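Local coordinates for Lmo2445 protein (Listeria monocytogenes EGD-e, PDB 5HZL), which is of unknown function but, as a secreted internalin-like leucine-rich repeat protein, binds calcium ions and may take part in contacts with other proteins, at residues G35-D40 and D44-A49. Residues are numbered along the deposited sequence; the frame is centred on the assembly and turned at random.
Sequences GELDKD and DTITQA. With CA (calcium ion), chain C; CA (calcium ion), chain H.
In the internalin-type N-terminal cap, whose sequence family belongs to the EF-hand clan, D40 and D44 share a calcium ion across the loop that leads from helix 27-36 to the short strand 45-46. D44 takes the metal in bidentate fashion, with both OD1 and OD2 2.5 Å from the calcium, whereas D40 adds a single oxygen, OD1 at 2.4 Å, and a water fills a further position. The two carboxylate planes lie 27° apart, nearly coplanar, although the side chains of D40 and D44 cross at about a right angle. D40 OD1 and D44 OD2, two oxygens that bind the same ion, are spaced 3.0 Å apart. D44 OD2 also receives a weak hydrogen bond from the backbone N of S41.

The chain arrives here through a Schellman motif in which D38, with positive phi, is the C-prime residue that ends the helix. This helix end also carries part of a second calcium site: G35 O lies 2.8 Å from that ion, and the D38 side chain, which belongs to the same site, brings OD1 to a longer 3.0 Å. Beyond the turn, K39 lays its CB against the D44 carboxylate, with NZ 6.0 Å from D44 OD2, too far for a salt bridge. Away from the D40-D44 calcium, an apolar contact joins L37, the first residue after helix 27-36, to strand 45-46, which pairs antiparallel with strand 18-19: I46, which also packs on L51 of helix 48-51, meets L37 at about a right angle, its CG2 methyl 3.7 Å from L37 CD1.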
ATOM      1  N   GLY A  35       1.707 -29.988   6.258  1.00 40.28           N
ATOM      2  CA  GLY A  35       1.715 -29.721   7.692  1.00 42.55           C
ATOM      3  C   GLY A  35       0.339 -29.431   8.258  1.00 44.46           C
ATOM      4  O   GLY A  35       0.010 -29.892   9.347  1.00 46.93           O
ATOM      5  N   GLU A  36      -0.462 -28.654   7.533  1.00 44.55           N
ATOM      6  CA  GLU A  36      -1.826 -28.345   7.989  1.00 48.28           C
ATOM      7  C   GLU A  36      -2.726 -29.549   8.067  1.00 47.98           C
ATOM      8  O   GLU A  36      -3.494 -29.663   9.014  1.00 49.86           O
ATOM      9  CB  GLU A  36      -2.496 -27.252   7.133  1.00 49.19           C
ATOM     10  CG  GLU A  36      -2.082 -25.856   7.560  1.00 52.52           C
ATOM     11  CD  GLU A  36      -2.601 -25.491   8.959  1.00 56.93           C
ATOM     12  OE1 GLU A  36      -1.764 -25.148   9.826  1.00 58.80           O
ATOM     13  OE2 GLU A  36      -3.832 -25.593   9.198  1.00 58.71           O
ATOM     14  N   LEU A  37      -2.618 -30.418   7.061  1.00 46.38           N
ATOM     15  CA  LEU A  37      -3.403 -31.655   6.958  1.00 47.61           C
ATOM     16  C   LEU A  37      -2.783 -32.791   7.744  1.00 49.12           C
ATOM     17  O   LEU A  37      -3.315 -33.890   7.786  1.00 49.51           O
ATOM     18  CB  LEU A  37      -3.503 -32.063   5.498  1.00 45.60           C
ATOM     19  CG  LEU A  37      -4.220 -31.060   4.603  1.00 45.02           C
ATOM     20  CD1 LEU A  37      -4.025 -31.408   3.134  1.00 42.91           C
ATOM     21  CD2 LEU A  37      -5.693 -31.005   4.982  1.00 47.29           C
ATOM     22  N   ASP A  38      -1.635 -32.502   8.331  1.00 51.17           N
ATOM     23  CA  ASP A  38      -0.881 -33.433   9.134  1.00 56.38           C
ATOM     24  C   ASP A  38      -0.490 -34.732   8.375  1.00 53.81           C
ATOM     25  O   ASP A  38      -0.653 -35.844   8.880  1.00 55.17           O
ATOM     26  CB  ASP A  38      -1.604 -33.719  10.454  1.00 63.80           C
ATOM     27  CG  ASP A  38      -0.692 -34.400  11.479  1.00 70.63           C
ATOM     28  OD1 ASP A  38       0.434 -33.905  11.729  1.00 73.81           O
ATOM     29  OD2 ASP A  38      -1.108 -35.422  12.056  1.00 76.73           O
ATOM     30  N   LYS A  39       0.009 -34.547   7.151  1.00 44.92           N
ATOM     31  CA  LYS A  39       0.495 -35.621   6.285  1.00 44.98           C
ATOM     32  C   LYS A  39       2.001 -35.578   6.433  1.00 43.33           C
ATOM     33  O   LYS A  39       2.584 -34.492   6.460  1.00 44.00           O
ATOM     34  CB  LYS A  39       0.145 -35.366   4.817  1.00 45.42           C
ATOM     35  CG  LYS A  39      -1.341 -35.313   4.494  1.00 47.05           C
ATOM     36  CD  LYS A  39      -2.047 -36.615   4.827  1.00 49.02           C
ATOM     37  CE  LYS A  39      -3.515 -36.577   4.461  1.00 50.12           C
ATOM     38  NZ  LYS A  39      -4.107 -37.889   4.829  1.00 52.05           N
ATOM     39  N   ASP A  40       2.649 -36.727   6.519  1.00 42.26           N
ATOM     40  CA  ASP A  40       4.101 -36.706   6.683  1.00 41.29           C
ATOM     41  C   ASP A  40       4.915 -36.567   5.398  1.00 39.73           C
ATOM     42  O   ASP A  40       6.128 -36.582   5.492  1.00 41.82           O
ATOM     43  CB  ASP A  40       4.589 -37.925   7.476  1.00 42.17           C
ATOM     44  CG  ASP A  40       4.447 -39.227   6.730  1.00 43.54           C
ATOM     45  OD1 ASP A  40       3.800 -39.307   5.648  1.00 42.78           O
ATOM     46  OD2 ASP A  40       5.001 -40.207   7.262  1.00 46.10           O
ATOM     47  N   ASP A  44       1.977 -37.700  -0.377  1.00 38.96           N
ATOM     48  CA  ASP A  44       0.727 -38.249   0.106  1.00 40.31           C
ATOM     49  C   ASP A  44      -0.414 -37.663  -0.701  1.00 42.10           C
ATOM     50  O   ASP A  44      -0.375 -36.515  -1.122  1.00 43.08           O
ATOM     51  CB  ASP A  44       0.544 -37.992   1.613  1.00 39.90           C
ATOM     52  CG  ASP A  44       1.555 -38.764   2.488  1.00 40.19           C
ATOM     53  OD1 ASP A  44       2.170 -39.756   2.049  1.00 40.09           O
ATOM     54  OD2 ASP A  44       1.731 -38.409   3.666  1.00 41.04           O
ATOM     55  N   THR A  45      -1.434 -38.475  -0.911  1.00 45.81           N
ATOM     56  CA  THR A  45      -2.592 -38.083  -1.680  1.00 48.17           C
ATOM     57  C   THR A  45      -3.607 -37.335  -0.832  1.00 49.55           C
ATOM     58  O   THR A  45      -3.858 -37.698   0.318  1.00 50.37           O
ATOM     59  CB  THR A  45      -3.239 -39.336  -2.294  1.00 50.46           C
ATOM     60  OG1 THR A  45      -2.292 -39.953  -3.167  1.00 51.28           O
ATOM     61  CG2 THR A  45      -4.476 -39.003  -3.097  1.00 52.53           C
ATOM     62  N   ILE A  46      -4.175 -36.285  -1.421  1.00 50.45           N
ATOM     63  CA  ILE A  46      -5.207 -35.480  -0.783  1.00 51.40           C
ATOM     64  C   ILE A  46      -6.461 -35.486  -1.644  1.00 53.82           C
ATOM     65  O   ILE A  46      -6.396 -35.633  -2.877  1.00 55.23           O
ATOM     66  CB  ILE A  46      -4.775 -34.025  -0.522  1.00 50.58           C
ATOM     67  CG1 ILE A  46      -4.320 -33.338  -1.828  1.00 50.88           C
ATOM     68  CG2 ILE A  46      -3.679 -34.024   0.529  1.00 49.92           C
ATOM     69  CD1 ILE A  46      -4.032 -31.860  -1.687  1.00 50.26           C
ATOM     70  N   THR A  47      -7.591 -35.306  -0.972  1.00 53.75           N
ATOM     71  CA  THR A  47      -8.891 -35.297  -1.602  1.00 55.43           C
ATOM     72  C   THR A  47      -9.461 -33.916  -1.491  1.00 53.30           C
ATOM     73  O   THR A  47      -8.928 -33.092  -0.755  1.00 51.36           O
ATOM     74  CB  THR A  47      -9.846 -36.270  -0.871  1.00 57.61           C
ATOM     75  OG1 THR A  47      -9.996 -35.853   0.493  1.00 57.30           O
ATOM     76  CG2 THR A  47      -9.306 -37.712  -0.906  1.00 57.19           C
ATOM     77  N   GLN A  48     -10.552 -33.663  -2.215  1.00 54.63           N
ATOM     78  CA  GLN A  48     -11.217 -32.370  -2.131  1.00 54.23           C
ATOM     79  C   GLN A  48     -11.745 -32.208  -0.692  1.00 53.46           C
ATOM     80  O   GLN A  48     -11.793 -31.092  -0.186  1.00 52.35           O
ATOM     81  CB  GLN A  48     -12.325 -32.217  -3.181  1.00 56.76           C
ATOM     82  CG  GLN A  48     -13.041 -30.865  -3.136  1.00 56.96           C
ATOM     83  CD  GLN A  48     -12.127 -29.677  -3.387  1.00 55.08           C
ATOM     84  OE1 GLN A  48     -11.430 -29.610  -4.402  1.00 55.11           O
ATOM     85  NE2 GLN A  48     -12.153 -28.713  -2.473  1.00 54.28           N
ATOM     86  N   ALA A  49     -12.116 -33.325  -0.051  1.00 54.60           N
ATOM     87  CA  ALA A  49     -12.581 -33.327   1.345  1.00 55.22           C
ATOM     88  C   ALA A  49     -11.475 -32.876   2.308  1.00 55.14           C
ATOM     89  O   ALA A  49     -11.776 -32.258   3.331  1.00 57.38           O
ATOM     90  CB  ALA A  49     -13.085 -34.697   1.744  1.00 56.76           C
TER
HETATM   91 CA    CA C 402       2.293 -40.706   4.340  1.00 44.60          CA
HETATM   92 CA    CA H 407       1.334 -31.073  11.544  1.00 84.96          CA
HETATM   93  O   HOH W   1       4.611 -41.258   3.803  1.00 43.73           O